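Local structure of CRISPR protein (Archaeoglobus fulgidus, 4MJK) at residues Glu9-Leu21 with Asp109-Leu121. The protein probably serves as a Cas5-type subunit of an archaeal type I-A CRISPR Cascade complex, the RNA-guided assembly that recognises invading nucleic acid. Numbering follows the deposited sequence.
Sequences EFVWGFQARIAGL and DSPARGKTILSSL
Phe-14 and Thr-116 form the hydrogen-bonded pair where strands 13-15 and 115-120 run antiparallel, Thr-116 N reaching Phe-14 O at 2.8 Å and Phe-14 N returning to Thr-116 O at 2.9 Å. Leu-118 N to Trp-12 O and Ala-16 N to Gly-114 O prolong the pairing. Glycine, lacking a side chain, suits two close passages: Gly-13 CA lies 3.3 Å from Thr-116 O, and Gly-114 CA, at a residue of positive phi, 3.5 Å from Ala-16 O.

The polar side-chain grip belongs to Gln-15. With CG anti to the backbone N (chi1 177°) and the chain extended, its NE2 spends both hydrogens on two overlapping turns, type I 110-113 and type II 112-115, bonding Pro-111 O at 2.9 Å and Arg-113 O at 3.0 Å, both close to the amide plane.

Among apolar contacts, Leu-118 CD1 sits over one face of the Phe-10 ring, 3.8 Å from its centroid, while Thr-116 CB makes an off-centre CH-pi contact with Phe-14. Trp-12 crosses the Lys-115 chain, CH2 to CE 3.6 Å; Lys-115 NZ bonds Val-11 O of the second subunit, whose Trp-12 meets this indole.

Directional amide bonds thus tie strand 13-15 to the turns preceding strand 115-120, while aromatic packing joins this antiparallel pair to strand 2-10 and the dimer interface.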
loop_
_atom_site.group_PDB
_atom_site.type_symbol
_atom_site.label_atom_id
_atom_site.label_comp_id
_atom_site.label_asym_id
_atom_site.label_seq_id
_atom_site.Cartn_x
_atom_site.Cartn_y
_atom_site.Cartn_z
ATOM N N GLU A 9 2.684 8.187 -11.045
ATOM C CA GLU A 9 1.634 7.971 -10.069
ATOM C C GLU A 9 1.696 6.529 -9.566
ATOM O O GLU A 9 1.758 5.601 -10.362
ATOM C CB GLU A 9 0.290 8.253 -10.745
ATOM C CG GLU A 9 -0.934 7.998 -9.914
ATOM C CD GLU A 9 -2.204 8.274 -10.717
ATOM O OE1 GLU A 9 -2.957 7.315 -10.984
ATOM O OE2 GLU A 9 -2.422 9.446 -11.100
ATOM N N PHE A 10 1.691 6.344 -8.251
ATOM C CA PHE A 10 1.791 5.005 -7.659
ATOM C C PHE A 10 0.406 4.588 -7.199
ATOM O O PHE A 10 -0.364 5.423 -6.734
ATOM C CB PHE A 10 2.758 4.994 -6.443
ATOM C CG PHE A 10 4.222 5.085 -6.822
ATOM C CD1 PHE A 10 4.744 6.257 -7.351
ATOM C CD2 PHE A 10 5.068 3.990 -6.666
ATOM C CE1 PHE A 10 6.079 6.338 -7.707
ATOM C CE2 PHE A 10 6.402 4.059 -7.031
ATOM C CZ PHE A 10 6.913 5.242 -7.551
ATOM N N VAL A 11 0.087 3.308 -7.332
ATOM C CA VAL A 11 -1.138 2.768 -6.750
ATOM C C VAL A 11 -1.100 2.861 -5.222
ATOM O O VAL A 11 -2.066 3.331 -4.613
ATOM C CB VAL A 11 -1.380 1.299 -7.201
ATOM C CG1 VAL A 11 -2.608 0.674 -6.496
ATOM C CG2 VAL A 11 -1.539 1.234 -8.729
ATOM N N TRP A 12 0.003 2.423 -4.598
ATOM C CA TRP A 12 0.065 2.353 -3.118
ATOM C C TRP A 12 1.437 2.634 -2.505
ATOM O O TRP A 12 1.527 2.971 -1.325
ATOM C CB TRP A 12 -0.371 0.958 -2.629
ATOM C CG TRP A 12 0.550 -0.131 -3.110
ATOM C CD1 TRP A 12 0.444 -0.849 -4.274
ATOM C CD2 TRP A 12 1.747 -0.590 -2.468
ATOM N NE1 TRP A 12 1.489 -1.739 -4.374
ATOM C CE2 TRP A 12 2.301 -1.597 -3.280
ATOM C CE3 TRP A 12 2.392 -0.259 -1.271
ATOM C CZ2 TRP A 12 3.488 -2.269 -2.942
ATOM C CZ3 TRP A 12 3.567 -0.930 -0.938
ATOM C CH2 TRP A 12 4.098 -1.920 -1.771
ATOM N N GLY A 13 2.504 2.468 -3.284
ATOM C CA GLY A 13 3.849 2.462 -2.721
ATOM C C GLY A 13 4.731 1.504 -3.493
ATOM O O GLY A 13 4.452 1.229 -4.652
ATOM N N PHE A 14 5.770 0.970 -2.853
ATOM C CA PHE A 14 6.710 0.114 -3.559
ATOM C C PHE A 14 7.444 -0.812 -2.608
ATOM O O PHE A 14 7.459 -0.602 -1.387
ATOM C CB PHE A 14 7.742 0.970 -4.294
ATOM C CG PHE A 14 8.659 1.713 -3.369
ATOM C CD1 PHE A 14 9.883 1.169 -3.002
ATOM C CD2 PHE A 14 8.276 2.926 -2.824
ATOM C CE1 PHE A 14 10.722 1.841 -2.132
ATOM C CE2 PHE A 14 9.115 3.605 -1.952
ATOM C CZ PHE A 14 10.338 3.058 -1.606
ATOM N N GLN A 15 8.052 -1.847 -3.181
ATOM C CA GLN A 15 9.010 -2.638 -2.447
ATOM C C GLN A 15 10.281 -2.814 -3.268
ATOM O O GLN A 15 10.223 -3.212 -4.446
ATOM C CB GLN A 15 8.421 -4.001 -2.072
ATOM C CG GLN A 15 9.439 -4.880 -1.356
ATOM C CD GLN A 15 8.817 -6.106 -0.720
ATOM O OE1 GLN A 15 7.781 -6.595 -1.168
ATOM N NE2 GLN A 15 9.442 -6.597 0.338
ATOM N N ALA A 16 11.424 -2.498 -2.656
ATOM C CA ALA A 16 12.715 -2.736 -3.297
ATOM C C ALA A 16 13.569 -3.605 -2.374
ATOM O O ALA A 16 14.144 -3.124 -1.385
ATOM C CB ALA A 16 13.418 -1.423 -3.598
ATOM N N ARG A 17 13.650 -4.891 -2.693
ATOM C CA ARG A 17 14.290 -5.828 -1.779
ATOM C C ARG A 17 15.822 -5.713 -1.711
ATOM O O ARG A 17 16.458 -6.354 -0.873
ATOM C CB ARG A 17 13.778 -7.257 -2.033
ATOM C CG ARG A 17 12.305 -7.400 -1.632
ATOM C CD ARG A 17 11.737 -8.757 -1.971
ATOM N NE ARG A 17 11.317 -8.802 -3.361
ATOM C CZ ARG A 17 10.107 -9.171 -3.760
ATOM N NH1 ARG A 17 9.207 -9.558 -2.863
ATOM N NH2 ARG A 17 9.803 -9.172 -5.059
ATOM N N ILE A 18 16.409 -4.856 -2.549
ATOM C CA ILE A 18 17.834 -4.540 -2.385
ATOM C C ILE A 18 18.125 -3.845 -1.046
ATOM O O ILE A 18 19.279 -3.644 -0.685
ATOM C CB ILE A 18 18.445 -3.722 -3.563
ATOM C CG1 ILE A 18 17.667 -2.412 -3.814
ATOM C CG2 ILE A 18 18.508 -4.584 -4.827
ATOM C CD1 ILE A 18 18.308 -1.514 -4.910
ATOM N N ALA A 19 17.077 -3.492 -0.305
ATOM C CA ALA A 19 17.252 -3.035 1.065
ATOM C C ALA A 19 18.013 -4.098 1.868
ATOM O O ALA A 19 18.650 -3.791 2.868
ATOM C CB ALA A 19 15.890 -2.754 1.707
ATOM N N GLY A 20 17.946 -5.350 1.422
ATOM C CA GLY A 20 18.610 -6.440 2.119
ATOM C C GLY A 20 20.120 -6.478 1.945
ATOM O O GLY A 20 20.822 -7.183 2.685
ATOM N N LEU A 21 20.634 -5.729 0.971
ATOM C CA LEU A 21 22.080 -5.716 0.714
ATOM C C LEU A 21 22.828 -4.958 1.806
ATOM O O LEU A 21 22.286 -4.047 2.420
ATOM C CB LEU A 21 22.392 -5.103 -0.653
ATOM C CG LEU A 21 21.787 -5.775 -1.890
ATOM C CD1 LEU A 21 22.083 -4.933 -3.120
ATOM C CD2 LEU A 21 22.311 -7.203 -2.074
ATOM N N ASP A 109 16.652 -9.503 6.846
ATOM C CA ASP A 109 16.151 -10.285 5.718
ATOM C C ASP A 109 14.645 -10.595 5.826
ATOM O O ASP A 109 14.201 -11.695 5.500
ATOM C CB ASP A 109 16.966 -11.580 5.590
ATOM C CG ASP A 109 16.700 -12.321 4.295
ATOM O OD1 ASP A 109 16.516 -11.659 3.247
ATOM O OD2 ASP A 109 16.680 -13.572 4.328
ATOM N N SER A 110 13.862 -9.622 6.287
ATOM C CA SER A 110 12.410 -9.773 6.326
ATOM C C SER A 110 11.825 -9.876 4.918
ATOM O O SER A 110 12.344 -9.267 3.978
ATOM C CB SER A 110 11.778 -8.580 7.038
ATOM O OG SER A 110 10.402 -8.469 6.698
ATOM N N PRO A 111 10.737 -10.649 4.766
ATOM C CA PRO A 111 10.006 -10.713 3.490
ATOM C C PRO A 111 9.551 -9.327 3.026
ATOM O O PRO A 111 9.338 -9.109 1.837
ATOM C CB PRO A 111 8.760 -11.545 3.828
ATOM C CG PRO A 111 9.079 -12.270 5.085
ATOM C CD PRO A 111 10.108 -11.459 5.824
ATOM N N ALA A 112 9.378 -8.413 3.969
ATOM C CA ALA A 112 8.848 -7.083 3.673
ATOM C C ALA A 112 9.967 -6.038 3.680
ATOM O O ALA A 112 9.727 -4.855 3.952
ATOM C CB ALA A 112 7.762 -6.708 4.691
ATOM N N ARG A 113 11.193 -6.476 3.409
ATOM C CA ARG A 113 12.324 -5.561 3.450
ATOM C C ARG A 113 12.185 -4.585 2.287
ATOM O O ARG A 113 11.837 -4.990 1.171
ATOM C CB ARG A 113 13.657 -6.328 3.396
ATOM C CG ARG A 113 13.898 -7.091 2.097
ATOM C CD ARG A 113 15.030 -8.113 2.254
ATOM N NE ARG A 113 15.178 -8.942 1.062
ATOM C CZ ARG A 113 14.423 -10.003 0.792
ATOM N NH1 ARG A 113 13.463 -10.368 1.630
ATOM N NH2 ARG A 113 14.624 -10.700 -0.318
ATOM N N GLY A 114 12.418 -3.298 2.551
ATOM C CA GLY A 114 12.342 -2.278 1.514
ATOM C C GLY A 114 10.924 -1.967 1.044
ATOM O O GLY A 114 10.735 -1.377 -0.016
ATOM N N LYS A 115 9.927 -2.367 1.827
ATOM C CA LYS A 115 8.538 -2.102 1.462
ATOM C C LYS A 115 8.025 -0.848 2.147
ATOM O O LYS A 115 8.139 -0.704 3.366
ATOM C CB LYS A 115 7.642 -3.289 1.782
ATOM C CG LYS A 115 6.189 -3.112 1.331
ATOM C CD LYS A 115 5.393 -4.383 1.594
ATOM C CE LYS A 115 4.008 -4.323 0.956
ATOM N NZ LYS A 115 3.275 -5.640 1.098
ATOM N N THR A 116 7.447 0.045 1.347
ATOM C CA THR A 116 7.115 1.392 1.792
ATOM C C THR A 116 5.807 1.858 1.197
ATOM O O THR A 116 5.586 1.730 -0.012
ATOM C CB THR A 116 8.244 2.366 1.381
ATOM O OG1 THR A 116 9.433 1.999 2.080
ATOM C CG2 THR A 116 7.897 3.813 1.718
ATOM N N ILE A 117 4.924 2.386 2.043
ATOM C CA ILE A 117 3.661 2.933 1.560
ATOM C C ILE A 117 3.870 4.411 1.202
ATOM O O ILE A 117 4.608 5.116 1.877
ATOM C CB ILE A 117 2.546 2.762 2.645
ATOM C CG1 ILE A 117 2.168 1.279 2.770
ATOM C CG2 ILE A 117 1.315 3.618 2.329
ATOM C CD1 ILE A 117 1.251 0.992 3.936
ATOM N N LEU A 118 3.270 4.874 0.118
ATOM C CA LEU A 118 3.312 6.308 -0.174
ATOM C C LEU A 118 1.953 6.877 0.155
ATOM O O LEU A 118 0.957 6.527 -0.476
ATOM C CB LEU A 118 3.701 6.573 -1.633
ATOM C CG LEU A 118 5.140 6.175 -1.995
ATOM C CD1 LEU A 118 5.364 6.196 -3.511
ATOM C CD2 LEU A 118 6.180 7.085 -1.282
ATOM N N SER A 119 1.904 7.701 1.195
ATOM C CA SER A 119 0.640 8.264 1.669
ATOM C C SER A 119 0.381 9.612 0.999
ATOM O O SER A 119 1.140 10.561 1.171
ATOM C CB SER A 119 0.675 8.489 3.184
ATOM O OG SER A 119 1.119 7.342 3.881
ATOM N N SER A 120 -0.700 9.701 0.249
ATOM C CA SER A 120 -1.050 10.950 -0.385
ATOM C C SER A 120 -1.510 11.988 0.638
ATOM O O SER A 120 -2.187 11.666 1.625
ATOM C CB SER A 120 -2.136 10.729 -1.426
ATOM O OG SER A 120 -2.437 11.952 -2.073
ATOM N N LEU A 121 -1.144 13.239 0.386
ATOM C CA LEU A 121 -1.555 14.355 1.227
ATOM C C LEU A 121 -2.807 15.039 0.677
ATOM O O LEU A 121 -3.313 15.986 1.272
ATOM C CB LEU A 121 -0.418 15.376 1.352
ATOM C CG LEU A 121 0.821 14.775 2.011
ATOM C CD1 LEU A 121 2.020 15.720 1.925
ATOM C CD2 LEU A 121 0.514 14.373 3.455
HETATM O O HOH W 1 9.493 -10.983 0.008
#